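Local structure of putative fimbrial subunit (Corynebacterium diphtheriae, 4HSQ) at residues 23-28 against 101-106; 42-47 against 123-128; 164-169 against 192-197. The protein probably builds the shaft of an adhesive bacterial pilus as the major pilin SpaD, of which this chain comprises domains D2 and D3. One frame throughout, in Å; residues are numbered along the deposited sequence.

Contact 1 of 3, residues 23-28 against 101-106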
loop_
_atom_site.group_PDB
_atom_site.type_symbol
_atom_site.label_atom_id
_atom_site.label_comp_id
_atom_site.label_asym_id
_atom_site.label_seq_id
_atom_site.Cartn_x
_atom_site.Cartn_y
_atom_site.Cartn_z
ATOM N N TYR A 23 -3.429 -6.374 -6.494
ATOM C CA TYR A 23 -3.450 -7.743 -6.025
ATOM C C TYR A 23 -3.671 -8.633 -7.202
ATOM O O TYR A 23 -4.446 -8.276 -8.096
ATOM C CB TYR A 23 -4.546 -8.011 -4.988
ATOM C CG TYR A 23 -4.289 -7.317 -3.673
ATOM C CD1 TYR A 23 -3.242 -7.718 -2.842
ATOM C CD2 TYR A 23 -5.142 -6.318 -3.215
ATOM C CE1 TYR A 23 -3.034 -7.114 -1.599
ATOM C CE2 TYR A 23 -4.927 -5.690 -1.985
ATOM C CZ TYR A 23 -3.884 -6.104 -1.179
ATOM O OH TYR A 23 -3.683 -5.484 0.022
ATOM N N THR A 24 -3.095 -9.835 -7.161
ATOM C CA THR A 24 -3.370 -10.823 -8.200
ATOM C C THR A 24 -3.769 -12.132 -7.511
ATOM O O THR A 24 -3.118 -12.546 -6.545
ATOM C CB THR A 24 -2.188 -11.005 -9.189
ATOM O OG1 THR A 24 -2.050 -9.794 -9.949
ATOM C CG2 THR A 24 -2.436 -12.177 -10.178
ATOM N N ILE A 25 -4.839 -12.758 -8.006
ATOM C CA ILE A 25 -5.340 -14.041 -7.481
ATOM C C ILE A 25 -5.250 -15.038 -8.612
ATOM O O ILE A 25 -5.819 -14.817 -9.693
ATOM C CB ILE A 25 -6.770 -13.942 -6.881
ATOM C CG1 ILE A 25 -6.825 -12.855 -5.756
ATOM C CG2 ILE A 25 -7.232 -15.331 -6.336
ATOM C CD1 ILE A 25 -8.224 -12.250 -5.616
ATOM N N LYS A 26 -4.529 -16.133 -8.363
ATOM C CA LYS A 26 -4.335 -17.202 -9.353
ATOM C C LYS A 26 -4.851 -18.507 -8.777
ATOM O O LYS A 26 -4.643 -18.814 -7.587
ATOM C CB LYS A 26 -2.860 -17.331 -9.773
ATOM C CG LYS A 26 -2.377 -16.119 -10.583
ATOM C CD LYS A 26 -1.103 -16.387 -11.379
ATOM C CE LYS A 26 -0.500 -15.117 -11.958
ATOM N NZ LYS A 26 -1.308 -14.537 -13.078
ATOM N N ALA A 27 -5.559 -19.256 -9.610
ATOM C CA ALA A 27 -6.153 -20.517 -9.191
ATOM C C ALA A 27 -6.414 -21.392 -10.391
ATOM O O ALA A 27 -6.740 -20.885 -11.461
ATOM C CB ALA A 27 -7.463 -20.250 -8.457
ATOM N N ASP A 28 -6.342 -22.703 -10.205
ATOM C CA ASP A 28 -6.657 -23.597 -11.293
ATOM C C ASP A 28 -8.147 -23.820 -11.364
ATOM O O ASP A 28 -8.799 -24.008 -10.338
ATOM C CB ASP A 28 -5.935 -24.944 -11.132
ATOM C CG ASP A 28 -4.427 -24.830 -11.168
ATOM O OD1 ASP A 28 -3.898 -24.288 -12.160
ATOM O OD2 ASP A 28 -3.778 -25.276 -10.199
HETATM N N MSE A 101 -6.725 -19.727 -13.949
HETATM C CA MSE A 101 -7.551 -18.530 -13.804
HETATM C C MSE A 101 -6.723 -17.443 -13.146
HETATM O O MSE A 101 -5.965 -17.715 -12.202
HETATM C CB MSE A 101 -8.803 -18.814 -12.951
HETATM C CG MSE A 101 -9.604 -20.003 -13.439
HETATM SE SE MSE A 101 -10.178 -19.755 -15.256
HETATM C CE MSE A 101 -11.250 -18.130 -15.083
ATOM N N SER A 102 -6.924 -16.206 -13.570
ATOM C CA SER A 102 -6.173 -15.117 -12.980
ATOM C C SER A 102 -7.035 -13.896 -12.859
ATOM O O SER A 102 -7.782 -13.574 -13.776
ATOM C CB SER A 102 -4.934 -14.806 -13.818
ATOM O OG SER A 102 -4.094 -13.877 -13.151
ATOM N N LEU A 103 -6.914 -13.203 -11.728
ATOM C CA LEU A 103 -7.633 -11.954 -11.513
ATOM C C LEU A 103 -6.670 -10.933 -10.971
ATOM O O LEU A 103 -6.078 -11.171 -9.930
ATOM C CB LEU A 103 -8.838 -12.128 -10.535
ATOM C CG LEU A 103 -9.416 -10.816 -9.928
ATOM C CD1 LEU A 103 -10.124 -9.961 -11.005
ATOM C CD2 LEU A 103 -10.347 -11.087 -8.739
ATOM N N THR A 104 -6.569 -9.775 -11.631
ATOM C CA THR A 104 -5.758 -8.671 -11.121
ATOM C C THR A 104 -6.676 -7.488 -10.910
ATOM O O THR A 104 -7.461 -7.127 -11.804
ATOM C CB THR A 104 -4.568 -8.306 -12.056
ATOM O OG1 THR A 104 -3.711 -9.445 -12.161
ATOM C CG2 THR A 104 -3.718 -7.140 -11.480
ATOM N N PHE A 105 -6.574 -6.866 -9.733
ATOM C CA PHE A 105 -7.410 -5.702 -9.467
ATOM C C PHE A 105 -6.598 -4.679 -8.708
ATOM O O PHE A 105 -5.589 -5.005 -8.068
ATOM C CB PHE A 105 -8.718 -6.064 -8.738
ATOM C CG PHE A 105 -8.537 -6.612 -7.339
ATOM C CD1 PHE A 105 -8.625 -5.776 -6.233
ATOM C CD2 PHE A 105 -8.399 -7.987 -7.121
ATOM C CE1 PHE A 105 -8.454 -6.286 -4.940
ATOM C CE2 PHE A 105 -8.224 -8.492 -5.831
ATOM C CZ PHE A 105 -8.262 -7.643 -4.751
ATOM N N GLU A 106 -7.071 -3.449 -8.761
ATOM C CA GLU A 106 -6.398 -2.309 -8.203
ATOM C C GLU A 106 -7.117 -1.742 -7.005
ATOM O O GLU A 106 -8.346 -1.658 -6.982
ATOM C CB GLU A 106 -6.290 -1.283 -9.323
ATOM C CG GLU A 106 -5.506 -0.028 -9.012
ATOM C CD GLU A 106 -5.680 0.961 -10.146
ATOM O OE1 GLU A 106 -5.120 0.718 -11.238
ATOM O OE2 GLU A 106 -6.431 1.941 -9.966
#
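Phe-105 of strand 101-106 swings its ring across to strand 23-28, where Tyr-23 CB rests over one face, 4.1 Å from the ring centroid. The swing comes from chi1 of 65°, which sets CG of Phe-105 between its backbone N and carbonyl carbon. Tyr-23 CD2 closes on Phe-105 CZ at 3.7 Å, the two ring planes inclined at 46°. At the edge of the phenylalanine ring, in its plane, the CD1 methyl of Ile-25 fills the notch between Phe-105 CE2 (3.8 Å) and Leu-103 CD2 (4.0 Å), with Ile-25 and Leu-103 lying side by side. The other sheet face is polar: Thr-24 OG1 and Thr-104 OG1 share a hydrogen bond of 2.8 Å, and Lys-26, bent at its last torsion (chi4 -71°), brings NZ down onto Ser-102 OG at 2.9 Å. Between the two faces runs a regular antiparallel ladder, hydrogen-bonded at Tyr-23/Phe-105, Ile-25/Leu-103 and Ala-27/Met-101, the last a selenomethionine. The two are the second and third strands of a five-stranded antiparallel sheet, with strand 7-11 beyond 20-28 and strand 51-61 beyond 100-109. Its apolar face packs on the opposing sheet of the domain, where Ile-25 meets Ala-122 of strand 117-127 and Leu-103 meets Phe-43 of strand 41-46.

Contact 2 of 3, residues 42-47 against 123-128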
loop_
_atom_site.group_PDB
_atom_site.type_symbol
_atom_site.label_atom_id
_atom_site.label_comp_id
_atom_site.label_asym_id
_atom_site.label_seq_id
_atom_site.Cartn_x
_atom_site.Cartn_y
_atom_site.Cartn_z
ATOM N N ARG A 42 -16.249 -18.039 -9.324
ATOM C CA ARG A 42 -16.107 -16.664 -8.851
ATOM C C ARG A 42 -14.899 -16.508 -7.920
ATOM O O ARG A 42 -14.405 -17.481 -7.354
ATOM C CB ARG A 42 -17.394 -16.151 -8.167
ATOM C CG ARG A 42 -17.687 -16.740 -6.769
ATOM C CD ARG A 42 -19.068 -16.315 -6.303
ATOM N NE ARG A 42 -19.307 -16.679 -4.902
ATOM C CZ ARG A 42 -19.948 -17.774 -4.506
ATOM N NH1 ARG A 42 -20.403 -18.646 -5.399
ATOM N NH2 ARG A 42 -20.131 -18.013 -3.215
ATOM N N PHE A 43 -14.406 -15.271 -7.814
ATOM C CA PHE A 43 -13.376 -14.885 -6.868
ATOM C C PHE A 43 -14.029 -14.048 -5.836
ATOM O O PHE A 43 -14.824 -13.181 -6.188
ATOM C CB PHE A 43 -12.251 -14.056 -7.544
ATOM C CG PHE A 43 -11.637 -14.612 -8.797
ATOM C CD1 PHE A 43 -10.375 -15.193 -8.772
ATOM C CD2 PHE A 43 -12.275 -14.465 -10.031
ATOM C CE1 PHE A 43 -9.772 -15.658 -9.950
ATOM C CE2 PHE A 43 -11.666 -14.919 -11.213
ATOM C CZ PHE A 43 -10.411 -15.497 -11.163
ATOM N N GLU A 44 -13.651 -14.226 -4.564
ATOM C CA GLU A 44 -14.157 -13.400 -3.477
ATOM C C GLU A 44 -12.989 -12.895 -2.691
ATOM O O GLU A 44 -12.027 -13.630 -2.514
ATOM C CB GLU A 44 -15.138 -14.175 -2.579
ATOM C CG GLU A 44 -16.492 -14.310 -3.247
ATOM C CD GLU A 44 -17.628 -14.779 -2.366
ATOM O OE1 GLU A 44 -17.417 -14.918 -1.141
ATOM O OE2 GLU A 44 -18.731 -15.016 -2.906
ATOM N N ASP A 45 -13.037 -11.632 -2.261
ATOM C CA ASP A 45 -11.937 -11.063 -1.495
ATOM C C ASP A 45 -12.459 -9.998 -0.552
ATOM O O ASP A 45 -12.969 -8.954 -0.997
ATOM C CB ASP A 45 -10.861 -10.486 -2.445
ATOM C CG ASP A 45 -9.542 -10.144 -1.763
ATOM O OD1 ASP A 45 -9.579 -9.616 -0.640
ATOM O OD2 ASP A 45 -8.484 -10.248 -2.428
ATOM N N GLU A 46 -12.332 -10.273 0.760
ATOM C CA GLU A 46 -12.729 -9.364 1.844
ATOM C C GLU A 46 -11.637 -8.357 2.003
ATOM O O GLU A 46 -10.568 -8.647 2.555
ATOM C CB GLU A 46 -12.958 -10.122 3.163
ATOM C CG GLU A 46 -14.155 -11.059 3.135
ATOM C CD GLU A 46 -14.340 -11.807 4.440
ATOM O OE1 GLU A 46 -14.715 -11.162 5.446
ATOM O OE2 GLU A 46 -14.063 -13.029 4.469
ATOM N N LEU A 47 -11.853 -7.196 1.442
ATOM C CA LEU A 47 -10.810 -6.196 1.489
ATOM C C LEU A 47 -10.778 -5.516 2.816
ATOM O O LEU A 47 -11.828 -5.162 3.366
ATOM C CB LEU A 47 -11.025 -5.154 0.385
ATOM C CG LEU A 47 -11.015 -5.699 -1.045
ATOM C CD1 LEU A 47 -11.365 -4.592 -2.018
ATOM C CD2 LEU A 47 -9.647 -6.326 -1.390
ATOM N N ASP A 123 -10.621 -16.113 -1.846
ATOM C CA ASP A 123 -11.223 -17.412 -2.089
ATOM C C ASP A 123 -11.630 -17.503 -3.556
ATOM O O ASP A 123 -12.037 -16.501 -4.149
ATOM C CB ASP A 123 -12.486 -17.599 -1.212
ATOM C CG ASP A 123 -12.400 -17.157 0.237
ATOM O OD1 ASP A 123 -11.637 -17.772 0.996
ATOM O OD2 ASP A 123 -13.129 -16.210 0.617
ATOM N N VAL A 124 -11.560 -18.699 -4.124
ATOM C CA VAL A 124 -12.108 -18.994 -5.430
ATOM C C VAL A 124 -13.176 -20.055 -5.132
ATOM O O VAL A 124 -12.930 -20.985 -4.352
ATOM C CB VAL A 124 -11.108 -19.357 -6.562
ATOM C CG1 VAL A 124 -10.021 -18.288 -6.701
ATOM C CG2 VAL A 124 -10.497 -20.734 -6.370
ATOM N N ILE A 125 -14.383 -19.813 -5.592
ATOM C CA ILE A 125 -15.535 -20.681 -5.318
ATOM C C ILE A 125 -16.118 -21.089 -6.660
ATOM O O ILE A 125 -16.452 -20.237 -7.497
ATOM C CB ILE A 125 -16.572 -19.975 -4.375
ATOM C CG1 ILE A 125 -15.868 -19.417 -3.096
ATOM C CG2 ILE A 125 -17.717 -20.942 -3.982
ATOM C CD1 ILE A 125 -16.588 -18.274 -2.342
ATOM N N PHE A 126 -16.241 -22.409 -6.878
ATOM C CA PHE A 126 -16.782 -22.881 -8.144
ATOM C C PHE A 126 -17.566 -24.172 -7.978
ATOM O O PHE A 126 -17.429 -24.856 -6.972
ATOM C CB PHE A 126 -15.632 -23.101 -9.150
ATOM C CG PHE A 126 -14.570 -24.088 -8.703
ATOM C CD1 PHE A 126 -14.729 -25.455 -8.918
ATOM C CD2 PHE A 126 -13.378 -23.645 -8.142
ATOM C CE1 PHE A 126 -13.743 -26.363 -8.520
ATOM C CE2 PHE A 126 -12.376 -24.551 -7.776
ATOM C CZ PHE A 126 -12.568 -25.905 -7.965
ATOM N N ASN A 127 -18.340 -24.528 -9.004
ATOM C CA ASN A 127 -19.052 -25.799 -9.040
ATOM C C ASN A 127 -18.172 -26.786 -9.780
ATOM O O ASN A 127 -17.705 -26.475 -10.873
ATOM C CB ASN A 127 -20.418 -25.654 -9.732
ATOM C CG ASN A 127 -21.456 -24.885 -8.937
ATOM O OD1 ASN A 127 -21.319 -24.646 -7.734
ATOM N ND2 ASN A 127 -22.536 -24.490 -9.600
ATOM N N ASN A 128 -17.870 -27.929 -9.159
ATOM C CA ASN A 128 -17.084 -28.978 -9.824
ATOM C C ASN A 128 -18.018 -29.659 -10.834
ATOM O O ASN A 128 -19.023 -30.234 -10.417
ATOM C CB ASN A 128 -16.517 -29.964 -8.799
ATOM C CG ASN A 128 -15.498 -30.903 -9.397
ATOM O OD1 ASN A 128 -15.742 -31.555 -10.406
ATOM N ND2 ASN A 128 -14.317 -30.960 -8.811
HETATM O O HOH W 1 -19.167 -19.924 -7.842
#
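Strands 42-46 and 123-127 run antiparallel at 148°, their axes 4.7 Å apart at closest approach, with paired backbone hydrogen bonds at Arg-42/Ile-125 and Glu-44/Asp-123 on either side of the non-hydrogen-bonded pair Phe-43/Val-124. On the face carrying Arg-42, Ile-125 packs against a charged pair. The arginine leaves its backbone with chi1 at 73° and then runs extended from CG to NE, which lays the guanidinium across the isoleucine: CG2 of Ile-125 stands 3.5 Å above the guanidinium plane, offset toward its rim. The other branch of Ile-125 reaches toward Glu-44, its CD1 lying 3.6 Å from Glu-44 CD and 3.7 Å from Arg-42 NH2. Arginine and glutamate are joined in turn by a salt bridge, Arg-42 NE to Glu-44 OE2 at 2.7 Å. That bond is nearly straight at the hydrogen (168°) and lies in the guanidinium plane, but it meets OE2 from above the carboxylate plane. It probably limits rotation of the guanidinium, helping to keep the flat group over the aliphatic side chain. A water bridges Arg-42 and Ile-125, donating to Ile-125 O at 2.8 Å and accepting a weak bond from Arg-42 NH1. On the reverse face the apolar pair Phe-43 and Val-124 lie side by side, with Phe-43 CD1 3.7 Å from Val-124 CG1. Lys-82 of the adjoining strand 82-87 pairs with Glu-44 OE1, giving this carboxylate a second cationic partner. Strand 41-46 thus lies between strands 82-87 and 117-127, and strand 134-138 flanks 117-127; Phe-43 and Val-124 both pack against Ile-25 of strand 20-28 in the facing sheet.

Contact 3 of 3, residues 164-169 against 192-197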
loop_
_atom_site.group_PDB
_atom_site.type_symbol
_atom_site.label_atom_id
_atom_site.label_comp_id
_atom_site.label_asym_id
_atom_site.label_seq_id
_atom_site.Cartn_x
_atom_site.Cartn_y
_atom_site.Cartn_z
ATOM N N LYS A 164 6.767 26.451 14.231
ATOM C CA LYS A 164 5.744 26.478 13.189
ATOM C C LYS A 164 6.351 27.113 11.943
ATOM O O LYS A 164 7.265 27.948 12.048
ATOM C CB LYS A 164 4.536 27.305 13.696
ATOM C CG LYS A 164 3.409 27.518 12.688
ATOM C CD LYS A 164 2.458 28.617 13.159
ATOM C CE LYS A 164 1.230 28.765 12.292
ATOM N NZ LYS A 164 0.340 29.853 12.789
ATOM N N GLY A 165 5.832 26.730 10.778
ATOM C CA GLY A 165 6.213 27.357 9.519
ATOM C C GLY A 165 7.360 26.756 8.748
ATOM O O GLY A 165 7.726 27.296 7.702
ATOM N N ALA A 166 7.959 25.658 9.231
ATOM C CA ALA A 166 9.048 25.044 8.458
ATOM C C ALA A 166 8.422 24.244 7.342
ATOM O O ALA A 166 7.442 23.528 7.592
ATOM C CB ALA A 166 9.921 24.158 9.349
ATOM N N GLU A 167 8.978 24.342 6.118
ATOM C CA GLU A 167 8.423 23.636 4.969
ATOM C C GLU A 167 9.351 22.548 4.481
ATOM O O GLU A 167 10.566 22.740 4.407
ATOM C CB GLU A 167 8.072 24.597 3.827
ATOM C CG GLU A 167 6.886 25.486 4.169
ATOM C CD GLU A 167 6.562 26.597 3.187
ATOM O OE1 GLU A 167 7.193 26.669 2.107
ATOM O OE2 GLU A 167 5.662 27.403 3.507
ATOM N N PHE A 168 8.754 21.394 4.149
ATOM C CA PHE A 168 9.498 20.223 3.725
ATOM C C PHE A 168 8.926 19.556 2.492
ATOM O O PHE A 168 7.705 19.480 2.324
ATOM C CB PHE A 168 9.496 19.174 4.856
ATOM C CG PHE A 168 10.363 19.513 6.054
ATOM C CD1 PHE A 168 11.649 18.992 6.172
ATOM C CD2 PHE A 168 9.883 20.327 7.072
ATOM C CE1 PHE A 168 12.435 19.274 7.306
ATOM C CE2 PHE A 168 10.673 20.628 8.189
ATOM C CZ PHE A 168 11.940 20.098 8.300
ATOM N N GLU A 169 9.830 18.945 1.716
ATOM C CA GLU A 169 9.493 18.034 0.629
ATOM C C GLU A 169 9.969 16.630 1.023
ATOM O O GLU A 169 10.840 16.499 1.885
ATOM C CB GLU A 169 10.169 18.462 -0.676
ATOM C CG GLU A 169 9.568 19.716 -1.270
ATOM C CD GLU A 169 10.324 20.145 -2.504
ATOM O OE1 GLU A 169 11.550 19.887 -2.576
ATOM O OE2 GLU A 169 9.689 20.752 -3.395
ATOM N N TRP A 192 4.836 19.881 2.934
ATOM C CA TRP A 192 4.221 19.896 4.267
ATOM C C TRP A 192 4.804 21.019 5.110
ATOM O O TRP A 192 5.962 21.377 4.924
ATOM C CB TRP A 192 4.430 18.556 4.985
ATOM C CG TRP A 192 3.762 17.404 4.302
ATOM C CD1 TRP A 192 2.544 16.869 4.599
ATOM C CD2 TRP A 192 4.255 16.682 3.159
ATOM N NE1 TRP A 192 2.241 15.864 3.710
ATOM C CE2 TRP A 192 3.280 15.720 2.821
ATOM C CE3 TRP A 192 5.450 16.732 2.414
ATOM C CZ2 TRP A 192 3.464 14.796 1.779
ATOM C CZ3 TRP A 192 5.623 15.832 1.359
ATOM C CH2 TRP A 192 4.619 14.909 1.026
ATOM N N THR A 193 3.977 21.604 5.993
ATOM C CA THR A 193 4.405 22.717 6.856
ATOM C C THR A 193 4.187 22.349 8.315
ATOM O O THR A 193 3.161 21.773 8.636
ATOM C CB THR A 193 3.658 24.018 6.483
ATOM O OG1 THR A 193 3.835 24.235 5.084
ATOM C CG2 THR A 193 4.220 25.249 7.217
ATOM N N THR A 194 5.142 22.685 9.203
ATOM C CA THR A 194 4.939 22.400 10.620
ATOM C C THR A 194 3.859 23.378 11.160
ATOM O O THR A 194 3.826 24.549 10.763
ATOM C CB THR A 194 6.246 22.442 11.405
ATOM O OG1 THR A 194 6.834 23.747 11.305
ATOM C CG2 THR A 194 7.238 21.352 10.941
ATOM N N GLY A 195 2.942 22.840 11.952
ATOM C CA GLY A 195 1.843 23.601 12.547
ATOM C C GLY A 195 2.236 24.271 13.851
ATOM O O GLY A 195 3.428 24.404 14.141
ATOM N N ASP A 196 1.232 24.667 14.672
ATOM C CA ASP A 196 1.463 25.392 15.936
ATOM C C ASP A 196 2.276 24.582 16.959
ATOM O O ASP A 196 3.019 25.175 17.746
ATOM C CB ASP A 196 0.127 25.847 16.564
ATOM C CG ASP A 196 -0.668 26.832 15.706
ATOM O OD1 ASP A 196 -0.092 27.863 15.290
ATOM O OD2 ASP A 196 -1.880 26.596 15.499
ATOM N N ASP A 197 2.164 23.237 16.930
ATOM C CA ASP A 197 2.931 22.364 17.807
ATOM C C ASP A 197 4.297 21.976 17.183
ATOM O O ASP A 197 4.975 21.095 17.706
ATOM C CB ASP A 197 2.116 21.105 18.146
ATOM C CG ASP A 197 1.764 20.173 16.990
ATOM O OD1 ASP A 197 2.095 20.504 15.825
ATOM O OD2 ASP A 197 1.201 19.086 17.257
#
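With chi1 at 60°, Thr-194 holds OG1 between its own backbone N and carbonyl carbon, in position to accept a hydrogen bond from Ala-166 N at 3.0 Å, while CG of Lys-164 stands anti to its backbone N (chi1 176°) on a fully extended chain that runs out alongside Asp-196. The threonine thereby meets residues 164-169 through side chain and backbone together. Its carbonyl O receives Gly-165 N at 3.0 Å, almost straight at the hydrogen (179°) although the donor sits above the carbonyl plane, and its N gives a hydrogen bond to Ala-166 O at 2.9 Å. Thr-194 OG1 is also hydrogen-bonded to Leu-163 O, so it links the backbone on both sides of Lys-164 and Gly-165. At the backbone angles of this glycine a side chain would press on the carbonyl O of Lys-164. Further along, the two segments become a short antiparallel pair, with two backbone bonds between Phe-168 and Trp-192. Here the indole turns its edge to the opposite backbone, CE3 lying 3.6 Å from Phe-168 O, and its ring meets that of Phe-200 of strand 199-206. On the other sheet face Glu-167 and Thr-193 lie side by side, the glutamate CG 3.4 Å from Thr-193 OG1. At the far end Lys-164 CB starts 3.1 Å from Gly-195 O. Lys-164 NZ then reaches Asp-196 OD1 in a salt bridge of 3.2 Å that is weak as a hydrogen bond. Strand 192-193 lies at the margin of a four-stranded sheet in the prealbumin-like domain. The chemistry implies that backbone bonds and the threonine hydroxyl carry this junction, whereas the lysine-aspartate pair, both exposed, probably adds little to its strength.

In the fold
Contacts 1 and 2 belong to one domain, of the Sgo0707 N2 type, and their centres lie about 11 Å apart. Each pairs two strands of one sheet, and the two sheets face each other: Phe-105 CZ meets Asp-45 OD2 at 3.5 Å, and Ala-27 CB meets Val-124 CG1 at 3.7 Å. Their segments alternate along the chain, in the order 23-28, 42-47, 101-106, 123-128, so the chain passes back and forth between the sheets. Contact 3 follows later, in the prealbumin-like domain, its centre about 42 Å from that of contact 1 and about 47 Å from that of contact 2. Two beta domains in series, joined through the long strand 142-155, are consistent with an elongated pilus subunit.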